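Local coordinates for protein nucleoporin NUP82 (Saccharomyces cerevisiae, PDB 3PBP) that helps build the nuclear pore complex as a structural component, its N-terminal beta-propeller domain, the part in this model, taking part in binding the nucleoporin NUP116, at residues E359-I364 and I376-I381; R422-A427 and L437-N442. The protein carries 1 engineered substitution. All coordinates share one frame; numbering follows the deposited sequence.

Contact 1: E359-I364 and I376-I381; sequences EIKSLI and ISDNII
K361 and S362 together face I376 in a classic beta bulge: I376 O takes the amide of K361 at 2.7 Å, in the carbonyl plane, and more weakly that of S362, while I376 N returns a straighter bond to S362 O (2.8 Å, 161°). S362 and I376 are an antiparallel hydrogen-bonded pair with side chains on the same face, where S362 OG sits 3.6 Å from I376 CB. Two residues on, I364 reaches diagonally back to I376, CD1 to CD1 at 3.6 Å. K361 lays its chain along the turn at S377 and D378, CD passing 3.5 Å from S377 O; a bend at chi3 (73°) then carries NZ to a long salt bridge with D378 OD1, 3.8 Å away. The other carboxylate oxygen, D378 OD2, lies 3.7 Å from E359 OE1, the two acid planes turned 62° apart. An alanine in place of K361 would remove the ammonium and is likely to leave D378 without its long salt bridge and the E359 and D378 charges less balanced. With two good backbone bonds against one long salt bridge, the main chain does the firm joining here, and the lysine probably eases the negative charge beside it.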
loop_
_atom_site.group_PDB
_atom_site.type_symbol
_atom_site.label_atom_id
_atom_site.label_comp_id
_atom_site.label_asym_id
_atom_site.label_seq_id
_atom_site.Cartn_x
_atom_site.Cartn_y
_atom_site.Cartn_z
ATOM N N GLU A 359 -7.193 -5.631 -21.926
ATOM C CA GLU A 359 -7.581 -4.901 -20.720
ATOM C C GLU A 359 -7.285 -5.763 -19.488
ATOM O O GLU A 359 -7.997 -6.739 -19.223
ATOM C CB GLU A 359 -9.071 -4.560 -20.754
ATOM C CG GLU A 359 -9.494 -3.624 -19.639
ATOM C CD GLU A 359 -10.963 -3.747 -19.307
ATOM O OE1 GLU A 359 -11.788 -3.727 -20.246
ATOM O OE2 GLU A 359 -11.290 -3.860 -18.103
ATOM N N ILE A 360 -6.241 -5.412 -18.740
ATOM C CA ILE A 360 -5.881 -6.188 -17.562
ATOM C C ILE A 360 -6.837 -5.934 -16.412
ATOM O O ILE A 360 -6.847 -4.850 -15.835
ATOM C CB ILE A 360 -4.466 -5.866 -17.090
ATOM C CG1 ILE A 360 -3.465 -6.119 -18.224
ATOM C CG2 ILE A 360 -4.125 -6.745 -15.896
ATOM C CD1 ILE A 360 -2.030 -5.738 -17.902
ATOM N N LYS A 361 -7.629 -6.943 -16.068
ATOM C CA LYS A 361 -8.596 -6.792 -14.992
ATOM C C LYS A 361 -8.058 -7.169 -13.610
ATOM O O LYS A 361 -8.653 -6.787 -12.596
ATOM C CB LYS A 361 -9.880 -7.570 -15.332
ATOM C CG LYS A 361 -10.637 -6.955 -16.526
ATOM C CD LYS A 361 -11.726 -7.863 -17.096
ATOM C CE LYS A 361 -12.940 -7.951 -16.170
ATOM N NZ LYS A 361 -13.977 -8.910 -16.673
ATOM N N SER A 362 -6.943 -7.898 -13.556
ATOM C CA SER A 362 -6.343 -8.257 -12.268
ATOM C C SER A 362 -5.080 -9.102 -12.363
ATOM O O SER A 362 -4.841 -9.781 -13.364
ATOM C CB SER A 362 -7.338 -8.993 -11.388
ATOM O OG SER A 362 -7.325 -10.365 -11.711
ATOM N N LEU A 363 -4.275 -9.041 -11.301
ATOM C CA LEU A 363 -3.018 -9.788 -11.200
ATOM C C LEU A 363 -3.134 -10.783 -10.046
ATOM O O LEU A 363 -3.690 -10.459 -8.987
ATOM C CB LEU A 363 -1.852 -8.837 -10.937
ATOM C CG LEU A 363 -1.651 -7.744 -11.982
ATOM C CD1 LEU A 363 -0.499 -6.850 -11.560
ATOM C CD2 LEU A 363 -1.391 -8.383 -13.350
ATOM N N ILE A 364 -2.612 -11.989 -10.249
ATOM C CA ILE A 364 -2.698 -13.030 -9.230
ATOM C C ILE A 364 -1.413 -13.841 -9.169
ATOM O O ILE A 364 -0.751 -14.041 -10.187
ATOM C CB ILE A 364 -3.878 -13.987 -9.533
ATOM C CG1 ILE A 364 -5.188 -13.206 -9.542
ATOM C CG2 ILE A 364 -3.936 -15.100 -8.506
ATOM C CD1 ILE A 364 -6.403 -14.033 -9.852
ATOM N N ILE A 376 -5.123 -11.683 -15.454
ATOM C CA ILE A 376 -6.461 -11.907 -15.956
ATOM C C ILE A 376 -6.912 -10.729 -16.801
ATOM O O ILE A 376 -7.227 -9.655 -16.281
ATOM C CB ILE A 376 -7.451 -12.126 -14.799
ATOM C CG1 ILE A 376 -7.124 -13.450 -14.105
ATOM C CG2 ILE A 376 -8.886 -12.107 -15.318
ATOM C CD1 ILE A 376 -8.088 -13.831 -13.013
ATOM N N SER A 377 -6.917 -10.937 -18.114
ATOM C CA SER A 377 -7.347 -9.911 -19.054
ATOM C C SER A 377 -8.875 -10.013 -19.193
ATOM O O SER A 377 -9.563 -10.371 -18.231
ATOM C CB SER A 377 -6.656 -10.114 -20.407
ATOM O OG SER A 377 -5.245 -10.128 -20.257
ATOM N N ASP A 378 -9.420 -9.734 -20.372
ATOM C CA ASP A 378 -10.870 -9.789 -20.506
ATOM C C ASP A 378 -11.470 -11.169 -20.715
ATOM O O ASP A 378 -12.557 -11.458 -20.216
ATOM C CB ASP A 378 -11.344 -8.866 -21.623
ATOM C CG ASP A 378 -12.600 -8.114 -21.239
ATOM O OD1 ASP A 378 -13.374 -8.656 -20.410
ATOM O OD2 ASP A 378 -12.808 -6.994 -21.763
ATOM N N ASN A 379 -10.778 -12.021 -21.458
ATOM C CA ASN A 379 -11.288 -13.360 -21.706
ATOM C C ASN A 379 -10.176 -14.380 -21.639
ATOM O O ASN A 379 -10.382 -15.558 -21.939
ATOM C CB ASN A 379 -11.962 -13.424 -23.071
ATOM C CG ASN A 379 -13.097 -12.442 -23.192
ATOM O OD1 ASN A 379 -14.035 -12.458 -22.388
ATOM N ND2 ASN A 379 -13.021 -11.571 -24.194
ATOM N N ILE A 380 -8.995 -13.922 -21.248
ATOM C CA ILE A 380 -7.853 -14.808 -21.138
ATOM C C ILE A 380 -7.241 -14.733 -19.759
ATOM O O ILE A 380 -7.458 -13.778 -19.014
ATOM C CB ILE A 380 -6.729 -14.440 -22.135
ATOM C CG1 ILE A 380 -7.209 -14.621 -23.571
ATOM C CG2 ILE A 380 -5.504 -15.328 -21.905
ATOM C CD1 ILE A 380 -6.088 -14.526 -24.591
ATOM N N ILE A 381 -6.501 -15.779 -19.424
ATOM C CA ILE A 381 -5.762 -15.841 -18.184
ATOM C C ILE A 381 -4.420 -16.180 -18.776
ATOM O O ILE A 381 -4.229 -17.278 -19.293
ATOM C CB ILE A 381 -6.184 -16.996 -17.259
ATOM C CG1 ILE A 381 -7.616 -16.802 -16.782
ATOM C CG2 ILE A 381 -5.263 -17.045 -16.048
ATOM C CD1 ILE A 381 -8.087 -17.921 -15.882
#

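Contact 2: R422-A427 and L437-N442; sequences RIPNLA and LALMSN
This beta hairpin, strands 425-431 and 434-440, belongs to the last blade of the propeller, and N425 and M440 form its clearest pair here. N425 N gives a bond of 2.8 Å to M440 O, in the carbonyl plane and on a lone pair, and M440 N answers to N425 O at 2.9 Å. Further toward the turn A438 N reaches A427 O at 2.8 Å, nearly straight, whereas the return bond from A427 N to A438 O is weak. The axes of 425-427 and 437-440 come within 4.9 Å, at 163° between their directions, close to antiparallel.

The side chains of N425, A427, A438 and M440 share a face, turned to the first strand of the domain, 24-29. There N425 CB packs on M440 CB, 3.8 Å away, and both side chains then lead outward: CG of N425 stands opposite its backbone N (chi1 -158°), which takes the amide off the hairpin to accept a bond from I26 N through OD1. The selenomethionine bends away too, onto R24 and I26.

L426 and L439 project from the other face, side by side and pointing the same way, with L439 CD2 against L426 CD1. L437 slants across to the same leucine, its CD1 3.8 Å from L426 CG. P424 lies near L439.

Beyond the strands R422 crosses N442 at about a right angle, guanidinium and amide planes 50° apart. Two donors come together there, so the fine placement is doubtful, but S441 beside it has its OG hydrogen-bonded to T444 N.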
loop_
_atom_site.group_PDB
_atom_site.type_symbol
_atom_site.label_atom_id
_atom_site.label_comp_id
_atom_site.label_asym_id
_atom_site.label_seq_id
_atom_site.Cartn_x
_atom_site.Cartn_y
_atom_site.Cartn_z
ATOM N N ARG A 422 -15.722 -14.900 -16.878
ATOM C CA ARG A 422 -15.960 -14.174 -15.636
ATOM C C ARG A 422 -14.676 -14.335 -14.827
ATOM O O ARG A 422 -14.316 -15.469 -14.499
ATOM C CB ARG A 422 -17.123 -14.823 -14.877
ATOM C CG ARG A 422 -18.340 -15.155 -15.733
ATOM C CD ARG A 422 -19.277 -13.976 -15.793
ATOM N NE ARG A 422 -19.604 -13.512 -14.447
ATOM C CZ ARG A 422 -20.454 -12.526 -14.181
ATOM N NH1 ARG A 422 -21.075 -11.892 -15.171
ATOM N NH2 ARG A 422 -20.679 -12.169 -12.923
ATOM N N ILE A 423 -13.985 -13.232 -14.519
ATOM C CA ILE A 423 -12.740 -13.305 -13.740
ATOM C C ILE A 423 -12.802 -14.482 -12.770
ATOM O O ILE A 423 -13.352 -14.371 -11.669
ATOM C CB ILE A 423 -12.505 -12.036 -12.918
ATOM C CG1 ILE A 423 -12.436 -10.817 -13.844
ATOM C CG2 ILE A 423 -11.217 -12.180 -12.111
ATOM C CD1 ILE A 423 -12.250 -9.496 -13.096
ATOM N N PRO A 424 -12.228 -15.629 -13.165
ATOM C CA PRO A 424 -12.251 -16.814 -12.311
ATOM C C PRO A 424 -11.460 -16.736 -11.011
ATOM O O PRO A 424 -10.679 -15.809 -10.766
ATOM C CB PRO A 424 -11.745 -17.912 -13.246
ATOM C CG PRO A 424 -10.740 -17.192 -14.059
ATOM C CD PRO A 424 -11.439 -15.883 -14.386
ATOM N N ASN A 425 -11.705 -17.742 -10.186
ATOM C CA ASN A 425 -11.081 -17.907 -8.894
ATOM C C ASN A 425 -10.006 -18.972 -9.158
ATOM O O ASN A 425 -10.310 -20.041 -9.686
ATOM C CB ASN A 425 -12.160 -18.402 -7.921
ATOM C CG ASN A 425 -11.833 -18.119 -6.480
ATOM O OD1 ASN A 425 -11.131 -18.888 -5.828
ATOM N ND2 ASN A 425 -12.343 -17.006 -5.968
ATOM N N LEU A 426 -8.751 -18.676 -8.837
ATOM C CA LEU A 426 -7.678 -19.644 -9.061
ATOM C C LEU A 426 -7.244 -20.370 -7.798
ATOM O O LEU A 426 -7.450 -19.889 -6.687
ATOM C CB LEU A 426 -6.453 -18.964 -9.666
ATOM C CG LEU A 426 -6.440 -18.706 -11.163
ATOM C CD1 LEU A 426 -7.672 -17.920 -11.562
ATOM C CD2 LEU A 426 -5.171 -17.952 -11.515
ATOM N N ALA A 427 -6.628 -21.529 -7.982
ATOM C CA ALA A 427 -6.135 -22.320 -6.871
ATOM C C ALA A 427 -5.168 -23.391 -7.365
ATOM O O ALA A 427 -5.413 -24.057 -8.360
ATOM C CB ALA A 427 -7.299 -22.956 -6.136
ATOM N N LEU A 437 -3.995 -26.351 -11.815
ATOM C CA LEU A 437 -4.592 -25.049 -11.581
ATOM C C LEU A 437 -6.093 -25.204 -11.702
ATOM O O LEU A 437 -6.592 -25.620 -12.737
ATOM C CB LEU A 437 -4.101 -24.043 -12.613
ATOM C CG LEU A 437 -4.763 -22.669 -12.583
ATOM C CD1 LEU A 437 -4.479 -21.967 -11.258
ATOM C CD2 LEU A 437 -4.237 -21.851 -13.742
ATOM N N ALA A 438 -6.815 -24.890 -10.640
ATOM C CA ALA A 438 -8.259 -24.998 -10.677
ATOM C C ALA A 438 -8.828 -23.639 -11.028
ATOM O O ALA A 438 -8.540 -22.653 -10.362
ATOM C CB ALA A 438 -8.788 -25.458 -9.330
ATOM N N LEU A 439 -9.615 -23.582 -12.094
ATOM C CA LEU A 439 -10.240 -22.335 -12.518
ATOM C C LEU A 439 -11.708 -22.436 -12.174
ATOM O O LEU A 439 -12.438 -23.240 -12.744
ATOM C CB LEU A 439 -10.069 -22.130 -14.022
ATOM C CG LEU A 439 -8.621 -21.943 -14.477
ATOM C CD1 LEU A 439 -8.568 -21.756 -15.986
ATOM C CD2 LEU A 439 -8.022 -20.736 -13.764
HETATM N N MSE A 440 -12.135 -21.622 -11.224
HETATM C CA MSE A 440 -13.518 -21.629 -10.787
HETATM C C MSE A 440 -14.267 -20.407 -11.285
HETATM O O MSE A 440 -13.724 -19.307 -11.315
HETATM C CB MSE A 440 -13.569 -21.644 -9.261
HETATM C CG MSE A 440 -14.971 -21.568 -8.653
HETATM SE SE MSE A 440 -15.878 -23.283 -8.607
HETATM C CE MSE A 440 -14.434 -24.317 -7.791
ATOM N N SER A 441 -15.518 -20.608 -11.678
ATOM C CA SER A 441 -16.369 -19.515 -12.136
ATOM C C SER A 441 -17.801 -19.869 -11.761
ATOM O O SER A 441 -18.088 -20.992 -11.339
ATOM C CB SER A 441 -16.255 -19.306 -13.654
ATOM O OG SER A 441 -16.866 -20.361 -14.371
ATOM N N ASN A 442 -18.693 -18.898 -11.888
ATOM C CA ASN A 442 -20.092 -19.119 -11.573
ATOM C C ASN A 442 -20.562 -20.434 -12.180
ATOM O O ASN A 442 -21.017 -21.331 -11.477
ATOM C CB ASN A 442 -20.929 -17.971 -12.143
ATOM C CG ASN A 442 -20.352 -17.414 -13.454
ATOM O OD1 ASN A 442 -20.010 -18.161 -14.381
ATOM N ND2 ASN A 442 -20.251 -16.092 -13.534
#

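In the fold
Along the chain contact 1 closes before contact 2 opens, and their centres lie 12 Å apart on the same side of the chain's centre. Contact 1 sits in the four-stranded blade 362-419, contact 2 in the final blade, 425-449; the chain passes between them after strand 413-419. The two contacts touch directly: I381 CD1 packs on P424 CG and L439 CD2, while K361 CE and I376 CD1 meet I423. On its far face contact 2 meets strand 24-29 of the first blade. The 422-442 region is thus wedged between the sixth blade and the first, where the seven-bladed ring closes on itself.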